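Local coordinates for protein glucose-6-phosphate isomerase (Chlamydia trachomatis D/UW-3/CX, PDB 6OTU) that catalyses the reversible isomerisation of glucose 6-phosphate to fructose 6-phosphate, at residues A[52-57]-A[470-475]; A[301-306]-A[312-317]; A[335-340]-A[344-349]. One frame throughout, in Å; residues are numbered along the deposited sequence.

How the contacts relate
Contacts 1 and 2 lie with their centres about 9 Å apart and share a packing junction, where Phe475 of contact 1 packs on Leu313, Pro314 and Ser317 of contact 2; Phe475 CE1 comes within 3.4 Å of Leu313 C. Contact 3, about 14 Å from contact 1 between centres, meets it through the helix 466-487: Leu473 CD1 is 3.3 Å from His348 NE2. Contacts 2 and 3 do not touch, their nearest atoms being about 9 Å apart. Contacts 1 and 3 use strands of the same mixed sheet. The side chain of Leu349 in contact 3 lies about 11 Å from that of Glu355, the probable proton donor of the active site, and about 13 Å from bound glucose-6-phosphate.

Contact 1: A[52-57]-A[470-475]; sequences EGFTYS and GSLLAF. With ACT (acetate ion), chain B.
Phe54 reaches from strand 54-57 to the helix at Ser471 and Leu472, and its ring makes the close contacts. With CG turned beside the backbone N and anti to the carbonyl carbon (chi1 -57°), the ring extends toward the helix. Ser471 CB sits at the ring edge, close to its plane, 3.7 Å from Phe54 CE2, whereas Leu472 approaches obliquely, its branch carbon CG 4.1 Å from Phe54 CE1. The strand belongs to the mixed sheet of the phosphoglucose isomerase fold, and helix 466-487 packs against that sheet; Phe54 and Leu472 both also touch Leu459 on the adjacent antiparallel strand 456-461. A polar bridge runs beside this apolar patch: one water donates to Glu52 O at 2.7 Å and to Ser471 OG at 2.8 Å. The hydroxyl of Ser471 also hydrogen-bonds to Gly296 O of helix 287-303, so the water joins the tight turn of the hairpin 48-51/54-57 to a serine that is itself held to a second helix. Thr55, which takes no part in the helix contact, hydrogen-bonds through OG1 to an acetate ion, probably from the crystallisation liquor, with 2.6 Å between Thr55 OG1 and acetate O. Thr55 also packs on Val531 of the second subunit.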
loop_
_atom_site.group_PDB
_atom_site.type_symbol
_atom_site.label_atom_id
_atom_site.label_comp_id
_atom_site.label_asym_id
_atom_site.label_seq_id
_atom_site.Cartn_x
_atom_site.Cartn_y
_atom_site.Cartn_z
ATOM N N GLU A 52 -27.541 -3.795 -8.601
ATOM C CA GLU A 52 -26.594 -3.175 -9.534
ATOM C C GLU A 52 -25.405 -4.082 -9.853
ATOM O O GLU A 52 -24.283 -3.618 -10.073
ATOM C CB GLU A 52 -26.125 -1.815 -9.008
ATOM C CG GLU A 52 -27.247 -0.755 -8.875
ATOM C CD GLU A 52 -27.922 -0.383 -10.213
ATOM O OE1 GLU A 52 -29.073 0.106 -10.177
ATOM O OE2 GLU A 52 -27.323 -0.576 -11.297
ATOM N N GLY A 53 -25.660 -5.388 -9.904
ATOM C CA GLY A 53 -24.627 -6.364 -10.204
ATOM C C GLY A 53 -23.772 -6.814 -9.035
ATOM O O GLY A 53 -22.790 -7.535 -9.256
ATOM N N PHE A 54 -24.103 -6.411 -7.800
ATOM C CA PHE A 54 -23.317 -6.770 -6.628
ATOM C C PHE A 54 -24.195 -7.422 -5.573
ATOM O O PHE A 54 -25.398 -7.183 -5.506
ATOM C CB PHE A 54 -22.653 -5.567 -5.950
ATOM C CG PHE A 54 -21.771 -4.763 -6.834
ATOM C CD1 PHE A 54 -20.439 -5.104 -7.003
ATOM C CD2 PHE A 54 -22.256 -3.633 -7.460
ATOM C CE1 PHE A 54 -19.618 -4.349 -7.811
ATOM C CE2 PHE A 54 -21.440 -2.866 -8.269
ATOM C CZ PHE A 54 -20.116 -3.224 -8.444
ATOM N N THR A 55 -23.563 -8.211 -4.711
ATOM C CA THR A 55 -24.105 -8.511 -3.395
ATOM C C THR A 55 -23.168 -7.932 -2.344
ATOM O O THR A 55 -21.940 -7.990 -2.484
ATOM C CB THR A 55 -24.308 -10.021 -3.186
ATOM O OG1 THR A 55 -25.138 -10.530 -4.237
ATOM C CG2 THR A 55 -24.979 -10.294 -1.839
ATOM N N TYR A 56 -23.763 -7.332 -1.320
ATOM C CA TYR A 56 -23.050 -6.723 -0.206
ATOM C C TYR A 56 -23.561 -7.359 1.079
ATOM O O TYR A 56 -24.749 -7.238 1.400
ATOM C CB TYR A 56 -23.284 -5.217 -0.187
ATOM C CG TYR A 56 -22.458 -4.411 0.784
ATOM C CD1 TYR A 56 -21.083 -4.244 0.595
ATOM C CD2 TYR A 56 -23.051 -3.783 1.879
ATOM C CE1 TYR A 56 -20.328 -3.483 1.471
ATOM C CE2 TYR A 56 -22.295 -3.011 2.766
ATOM C CZ TYR A 56 -20.933 -2.861 2.547
ATOM O OH TYR A 56 -20.157 -2.101 3.408
ATOM N N SER A 57 -22.677 -8.053 1.794
ATOM C CA SER A 57 -23.000 -8.713 3.057
ATOM C C SER A 57 -22.261 -8.008 4.183
ATOM O O SER A 57 -21.063 -7.747 4.071
ATOM C CB SER A 57 -22.625 -10.198 3.043
ATOM O OG SER A 57 -23.246 -10.907 4.114
ATOM N N GLY A 470 -16.283 0.383 -13.489
ATOM C CA GLY A 470 -16.901 1.696 -13.380
ATOM C C GLY A 470 -17.858 1.806 -12.207
ATOM O O GLY A 470 -17.903 2.832 -11.529
ATOM N N SER A 471 -18.641 0.756 -11.954
ATOM C CA SER A 471 -19.542 0.792 -10.809
ATOM C C SER A 471 -18.759 0.828 -9.500
ATOM O O SER A 471 -19.118 1.570 -8.577
ATOM C CB SER A 471 -20.488 -0.411 -10.851
ATOM O OG SER A 471 -21.357 -0.324 -11.973
ATOM N N LEU A 472 -17.684 0.036 -9.406
ATOM C CA LEU A 472 -16.876 0.007 -8.191
ATOM C C LEU A 472 -16.226 1.356 -7.934
ATOM O O LEU A 472 -16.163 1.819 -6.789
ATOM C CB LEU A 472 -15.800 -1.070 -8.295
ATOM C CG LEU A 472 -16.037 -2.423 -7.628
ATOM C CD1 LEU A 472 -14.924 -3.372 -8.028
ATOM C CD2 LEU A 472 -16.110 -2.284 -6.113
ATOM N N LEU A 473 -15.715 1.990 -8.990
ATOM C CA LEU A 473 -15.149 3.323 -8.842
ATOM C C LEU A 473 -16.192 4.290 -8.303
ATOM O O LEU A 473 -15.967 4.946 -7.280
ATOM C CB LEU A 473 -14.592 3.810 -10.177
ATOM C CG LEU A 473 -13.967 5.203 -10.185
ATOM C CD1 LEU A 473 -12.637 5.163 -9.457
ATOM C CD2 LEU A 473 -13.760 5.651 -11.602
ATOM N N ALA A 474 -17.363 4.360 -8.959
ATOM C CA ALA A 474 -18.382 5.312 -8.532
ATOM C C ALA A 474 -18.876 4.992 -7.125
ATOM O O ALA A 474 -19.180 5.902 -6.343
ATOM C CB ALA A 474 -19.561 5.325 -9.527
ATOM N N PHE A 475 -18.953 3.705 -6.795
ATOM C CA PHE A 475 -19.329 3.272 -5.458
ATOM C C PHE A 475 -18.496 3.954 -4.387
ATOM O O PHE A 475 -19.033 4.485 -3.411
ATOM C CB PHE A 475 -19.170 1.765 -5.365
ATOM C CG PHE A 475 -19.321 1.230 -3.992
ATOM C CD1 PHE A 475 -20.579 1.109 -3.418
ATOM C CD2 PHE A 475 -18.210 0.796 -3.279
ATOM C CE1 PHE A 475 -20.730 0.579 -2.135
ATOM C CE2 PHE A 475 -18.347 0.270 -2.000
ATOM C CZ PHE A 475 -19.608 0.150 -1.431
HETATM C C ACT B . -24.115 -11.651 -7.379
HETATM O O ACT B . -24.386 -12.083 -6.232
HETATM O OXT ACT B . -22.983 -11.602 -7.933
HETATM C CH3 ACT B . -25.341 -11.091 -8.239
HETATM O O HOH W 1 -23.181 -2.471 -12.282
#

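Contact 2: A[301-306]-A[312-317]; sequences DAHALT and NLPLLS
The backbone leaves helix 287-303 through a type I turn from His303 to Thr306 and comes back to start helix 313-327, bringing the CA atoms of Thr306 and Asn312 to 5.6 Å. His303 extends with CG anti to its own N (chi1 164°), which carries the ring to the new helix's first turn. There Leu313 N donates to His303 NE2, 2.9 Å away, in a nearly straight bond (174°) close to the ring plane, and Pro314 CD lies near the edge at CD2. Asn312 is the N-cap. Its ND2 grips two carbonyls of the preceding turn: Thr306 O, at 2.8 Å from Asn312 ND2, is met in its carbonyl plane on a lone pair, while Ala304 O, at 3.0 Å from ND2, is approached from above its plane. The other end of the amide, OD1, accepts from Leu315 N at 3.0 Å, completing the cap. Alongside these polar bonds, Ala304 CB packs on Pro314 CG at 3.8 Å. Accepting from Leu313 N requires an unprotonated NE2 on His303, so this ring is probably neutral with its proton on ND1, and a single asparagine side chain ties the turn that follows helix 287-303 to the start of helix 313-327.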
loop_
_atom_site.group_PDB
_atom_site.type_symbol
_atom_site.label_atom_id
_atom_site.label_comp_id
_atom_site.label_asym_id
_atom_site.label_seq_id
_atom_site.Cartn_x
_atom_site.Cartn_y
_atom_site.Cartn_z
ATOM N N ASP A 301 -24.175 6.236 -9.890
ATOM C CA ASP A 301 -24.665 7.598 -9.681
ATOM C C ASP A 301 -26.178 7.618 -9.491
ATOM O O ASP A 301 -26.691 8.270 -8.578
ATOM C CB ASP A 301 -24.289 8.500 -10.859
ATOM C CG ASP A 301 -22.782 8.642 -11.049
ATOM O OD1 ASP A 301 -22.012 8.255 -10.140
ATOM O OD2 ASP A 301 -22.377 9.123 -12.129
ATOM N N ALA A 302 -26.914 6.920 -10.360
ATOM C CA ALA A 302 -28.365 6.920 -10.213
ATOM C C ALA A 302 -28.788 6.151 -8.965
ATOM O O ALA A 302 -29.707 6.569 -8.252
ATOM C CB ALA A 302 -29.020 6.337 -11.464
ATOM N N HIS A 303 -28.102 5.046 -8.669
ATOM C CA HIS A 303 -28.491 4.205 -7.542
ATOM C C HIS A 303 -28.242 4.896 -6.206
ATOM O O HIS A 303 -28.965 4.630 -5.236
ATOM C CB HIS A 303 -27.743 2.872 -7.624
ATOM C CG HIS A 303 -27.747 2.082 -6.348
ATOM N ND1 HIS A 303 -28.800 1.273 -5.973
ATOM C CD2 HIS A 303 -26.810 1.953 -5.380
ATOM C CE1 HIS A 303 -28.516 0.699 -4.817
ATOM N NE2 HIS A 303 -27.317 1.101 -4.433
ATOM N N ALA A 304 -27.244 5.793 -6.142
ATOM C CA ALA A 304 -26.863 6.467 -4.900
ATOM C C ALA A 304 -27.907 7.464 -4.399
ATOM O O ALA A 304 -27.736 7.995 -3.291
ATOM C CB ALA A 304 -25.530 7.195 -5.073
ATOM N N LEU A 305 -28.960 7.740 -5.185
ATOM C CA LEU A 305 -30.084 8.570 -4.767
ATOM C C LEU A 305 -31.166 7.786 -4.032
ATOM O O LEU A 305 -32.195 8.371 -3.660
ATOM C CB LEU A 305 -30.728 9.270 -5.977
ATOM C CG LEU A 305 -30.034 10.433 -6.693
ATOM C CD1 LEU A 305 -29.323 11.370 -5.716
ATOM C CD2 LEU A 305 -29.078 9.918 -7.741
ATOM N N THR A 306 -30.971 6.486 -3.842
ATOM C CA THR A 306 -31.944 5.651 -3.151
ATOM C C THR A 306 -32.026 6.048 -1.681
ATOM O O THR A 306 -31.023 5.974 -0.970
ATOM C CB THR A 306 -31.557 4.180 -3.292
ATOM O OG1 THR A 306 -31.521 3.831 -4.683
ATOM C CG2 THR A 306 -32.542 3.270 -2.547
ATOM N N ASN A 312 -29.126 0.981 -0.432
ATOM C CA ASN A 312 -28.248 1.928 -1.131
ATOM C C ASN A 312 -26.791 1.556 -0.829
ATOM O O ASN A 312 -26.328 1.720 0.305
ATOM C CB ASN A 312 -28.573 3.367 -0.688
ATOM C CG ASN A 312 -27.747 4.443 -1.414
ATOM O OD1 ASN A 312 -26.564 4.247 -1.702
ATOM N ND2 ASN A 312 -28.360 5.615 -1.646
ATOM N N LEU A 313 -26.061 1.064 -1.840
ATOM C CA LEU A 313 -24.718 0.538 -1.592
ATOM C C LEU A 313 -23.765 1.599 -1.043
ATOM O O LEU A 313 -23.270 1.429 0.084
ATOM C CB LEU A 313 -24.197 -0.143 -2.864
ATOM C CG LEU A 313 -24.938 -1.431 -3.261
ATOM C CD1 LEU A 313 -24.671 -1.779 -4.695
ATOM C CD2 LEU A 313 -24.556 -2.602 -2.339
ATOM N N PRO A 314 -23.503 2.722 -1.730
ATOM C CA PRO A 314 -22.545 3.683 -1.166
ATOM C C PRO A 314 -23.010 4.330 0.131
ATOM O O PRO A 314 -22.171 4.630 0.990
ATOM C CB PRO A 314 -22.368 4.707 -2.294
ATOM C CG PRO A 314 -23.586 4.607 -3.102
ATOM C CD PRO A 314 -24.031 3.185 -3.028
ATOM N N LEU A 315 -24.316 4.511 0.321
ATOM C CA LEU A 315 -24.811 5.103 1.557
ATOM C C LEU A 315 -24.650 4.150 2.737
ATOM O O LEU A 315 -24.291 4.576 3.839
ATOM C CB LEU A 315 -26.280 5.507 1.395
ATOM C CG LEU A 315 -26.820 6.294 2.591
ATOM C CD1 LEU A 315 -25.905 7.489 2.861
ATOM C CD2 LEU A 315 -28.254 6.747 2.351
ATOM N N LEU A 316 -24.931 2.860 2.534
ATOM C CA LEU A 316 -24.720 1.878 3.594
ATOM C C LEU A 316 -23.242 1.767 3.942
ATOM O O LEU A 316 -22.862 1.799 5.116
ATOM C CB LEU A 316 -25.272 0.515 3.161
ATOM C CG LEU A 316 -25.277 -0.678 4.118
ATOM C CD1 LEU A 316 -25.778 -0.290 5.505
ATOM C CD2 LEU A 316 -26.152 -1.797 3.547
ATOM N N SER A 317 -22.391 1.639 2.925
ATOM C CA SER A 317 -20.968 1.503 3.185
ATOM C C SER A 317 -20.428 2.735 3.912
ATOM O O SER A 317 -19.655 2.609 4.865
ATOM C CB SER A 317 -20.232 1.247 1.876
ATOM O OG SER A 317 -18.875 1.619 1.990
#

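Contact 3: A[335-340]-A[344-349]; sequences VIPYST and YFTAHL
Val335 and Thr346 meet where strand 335-337 packs on the first turn of helix 345-357, their side chains sliding past one another in opposite directions. The threonine hydroxyl is the atom that leads: chi1 of -65° sets OG1 opposite the carbonyl carbon, turning the hydroxyl to the strand. It donates a weak hydrogen bond to the backbone, with Thr346 OG1 3.3 Å from Val335 O. Thr346 OG1 also lies against apolar atoms, 3.9 Å from Val335 CB and 3.8 Å from Pro337 CG. Pro337 meets the threonine obliquely, offering the CG and CD side of its ring. One turn further along the helix, Leu349 crosses the side chain of Val335 at about a right angle, and methyl meets methyl where Val335 CG1 lies 3.7 Å from Leu349 CD1. Val335 CG1 is anti to the backbone N (chi1 -170°), and this branch makes the contact with leucine. Within the helix, Leu349 CG also rests over the centre of one face of the Phe345 ring, 3.9 Å above its plane. The interface is thus mostly apolar, with a single weak polar link to the strand carbonyl.

The axes of the short segments 335-337 and 345-349 approach to 9.2 Å and run roughly antiparallel, with 155° between their directions, as the chain turns back after the strand; strand 332-337, helix 345-357 and strand 375-377 form a beta-alpha-beta unit. In the mixed sheet, strand 332-337 lies between the parallel strands 401-406 and 375-377. Helix 466-487 flanks the contact, with Tyr476 touching both Val335 and Leu349, while Thr340 N, beyond the strand, bonds to Asp188 of the second subunit.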
loop_
_atom_site.group_PDB
_atom_site.type_symbol
_atom_site.label_atom_id
_atom_site.label_comp_id
_atom_site.label_asym_id
_atom_site.label_seq_id
_atom_site.Cartn_x
_atom_site.Cartn_y
_atom_site.Cartn_z
ATOM N N VAL A 335 -8.836 -2.163 2.868
ATOM C CA VAL A 335 -9.561 -2.610 1.683
ATOM C C VAL A 335 -8.803 -3.794 1.090
ATOM O O VAL A 335 -7.629 -3.666 0.724
ATOM C CB VAL A 335 -9.725 -1.469 0.661
ATOM C CG1 VAL A 335 -10.688 -1.871 -0.438
ATOM C CG2 VAL A 335 -10.207 -0.173 1.358
ATOM N N ILE A 336 -9.465 -4.946 0.995
ATOM C CA ILE A 336 -8.790 -6.202 0.657
ATOM C C ILE A 336 -9.408 -6.825 -0.590
ATOM O O ILE A 336 -10.354 -7.615 -0.478
ATOM C CB ILE A 336 -8.844 -7.197 1.832
ATOM C CG1 ILE A 336 -8.269 -6.572 3.115
ATOM C CG2 ILE A 336 -8.138 -8.503 1.475
ATOM C CD1 ILE A 336 -6.779 -6.189 3.027
ATOM N N PRO A 337 -8.927 -6.505 -1.791
ATOM C CA PRO A 337 -9.505 -7.122 -3.006
ATOM C C PRO A 337 -8.923 -8.517 -3.271
ATOM O O PRO A 337 -7.703 -8.711 -3.303
ATOM C CB PRO A 337 -9.142 -6.131 -4.129
ATOM C CG PRO A 337 -8.380 -4.934 -3.418
ATOM C CD PRO A 337 -7.926 -5.458 -2.086
ATOM N N TYR A 338 -9.808 -9.504 -3.437
ATOM C CA TYR A 338 -9.393 -10.854 -3.840
ATOM C C TYR A 338 -9.413 -10.916 -5.363
ATOM O O TYR A 338 -10.230 -11.588 -5.988
ATOM C CB TYR A 338 -10.283 -11.922 -3.207
ATOM C CG TYR A 338 -9.851 -12.278 -1.791
ATOM C CD1 TYR A 338 -9.881 -11.316 -0.788
ATOM C CD2 TYR A 338 -9.389 -13.562 -1.462
ATOM C CE1 TYR A 338 -9.489 -11.609 0.491
ATOM C CE2 TYR A 338 -8.977 -13.865 -0.163
ATOM C CZ TYR A 338 -9.031 -12.878 0.813
ATOM O OH TYR A 338 -8.626 -13.119 2.119
ATOM N N SER A 339 -8.483 -10.165 -5.953
ATOM C CA SER A 339 -8.566 -9.791 -7.363
ATOM C C SER A 339 -7.254 -9.217 -7.866
ATOM O O SER A 339 -6.891 -8.095 -7.497
ATOM C CB SER A 339 -9.684 -8.764 -7.585
ATOM O OG SER A 339 -9.873 -8.504 -8.967
ATOM N N THR A 340 -6.547 -9.980 -8.711
ATOM C CA THR A 340 -5.290 -9.492 -9.271
ATOM C C THR A 340 -5.518 -8.202 -10.060
ATOM O O THR A 340 -4.739 -7.248 -9.950
ATOM C CB THR A 340 -4.647 -10.587 -10.142
ATOM O OG1 THR A 340 -4.194 -11.665 -9.311
ATOM C CG2 THR A 340 -3.455 -10.054 -10.934
ATOM N N TYR A 344 -4.077 -2.290 -8.062
ATOM C CA TYR A 344 -3.808 -0.875 -7.825
ATOM C C TYR A 344 -5.020 -0.110 -7.318
ATOM O O TYR A 344 -4.942 1.115 -7.170
ATOM C CB TYR A 344 -3.267 -0.200 -9.091
ATOM C CG TYR A 344 -1.998 -0.818 -9.634
ATOM C CD1 TYR A 344 -0.742 -0.375 -9.228
ATOM C CD2 TYR A 344 -2.062 -1.862 -10.550
ATOM C CE1 TYR A 344 0.416 -0.952 -9.741
ATOM C CE2 TYR A 344 -0.927 -2.446 -11.052
ATOM C CZ TYR A 344 0.309 -1.993 -10.655
ATOM O OH TYR A 344 1.420 -2.611 -11.184
ATOM N N PHE A 345 -6.126 -0.795 -7.022
ATOM C CA PHE A 345 -7.356 -0.103 -6.642
ATOM C C PHE A 345 -7.261 0.517 -5.247
ATOM O O PHE A 345 -7.761 1.626 -5.026
ATOM C CB PHE A 345 -8.532 -1.070 -6.724
ATOM C CG PHE A 345 -9.876 -0.415 -6.600
ATOM C CD1 PHE A 345 -10.209 0.674 -7.391
ATOM C CD2 PHE A 345 -10.820 -0.915 -5.716
ATOM C CE1 PHE A 345 -11.462 1.280 -7.294
ATOM C CE2 PHE A 345 -12.084 -0.329 -5.608
ATOM C CZ PHE A 345 -12.403 0.779 -6.406
ATOM N N THR A 346 -6.629 -0.177 -4.293
ATOM C CA THR A 346 -6.526 0.349 -2.930
ATOM C C THR A 346 -5.682 1.624 -2.876
ATOM O O THR A 346 -5.975 2.542 -2.098
ATOM C CB THR A 346 -5.942 -0.718 -2.000
ATOM O OG1 THR A 346 -6.847 -1.826 -1.911
ATOM C CG2 THR A 346 -5.722 -0.167 -0.600
ATOM N N ALA A 347 -4.625 1.699 -3.683
ATOM C CA ALA A 347 -3.819 2.912 -3.707
ATOM C C ALA A 347 -4.653 4.105 -4.148
ATOM O O ALA A 347 -4.557 5.192 -3.564
ATOM C CB ALA A 347 -2.610 2.726 -4.627
ATOM N N HIS A 348 -5.515 3.906 -5.150
ATOM C CA HIS A 348 -6.389 4.982 -5.597
ATOM C C HIS A 348 -7.450 5.330 -4.558
ATOM O O HIS A 348 -7.752 6.511 -4.344
ATOM C CB HIS A 348 -7.075 4.609 -6.900
ATOM C CG HIS A 348 -8.242 5.489 -7.204
ATOM N ND1 HIS A 348 -8.104 6.843 -7.435
ATOM C CD2 HIS A 348 -9.570 5.225 -7.272
ATOM C CE1 HIS A 348 -9.296 7.371 -7.652
ATOM N NE2 HIS A 348 -10.202 6.411 -7.562
ATOM N N LEU A 349 -8.067 4.318 -3.943
ATOM C CA LEU A 349 -9.040 4.583 -2.887
ATOM C C LEU A 349 -8.400 5.372 -1.754
ATOM O O LEU A 349 -9.007 6.295 -1.195
ATOM C CB LEU A 349 -9.604 3.268 -2.353
ATOM C CG LEU A 349 -10.385 2.400 -3.330
ATOM C CD1 LEU A 349 -10.900 1.132 -2.651
ATOM C CD2 LEU A 349 -11.532 3.223 -3.903
#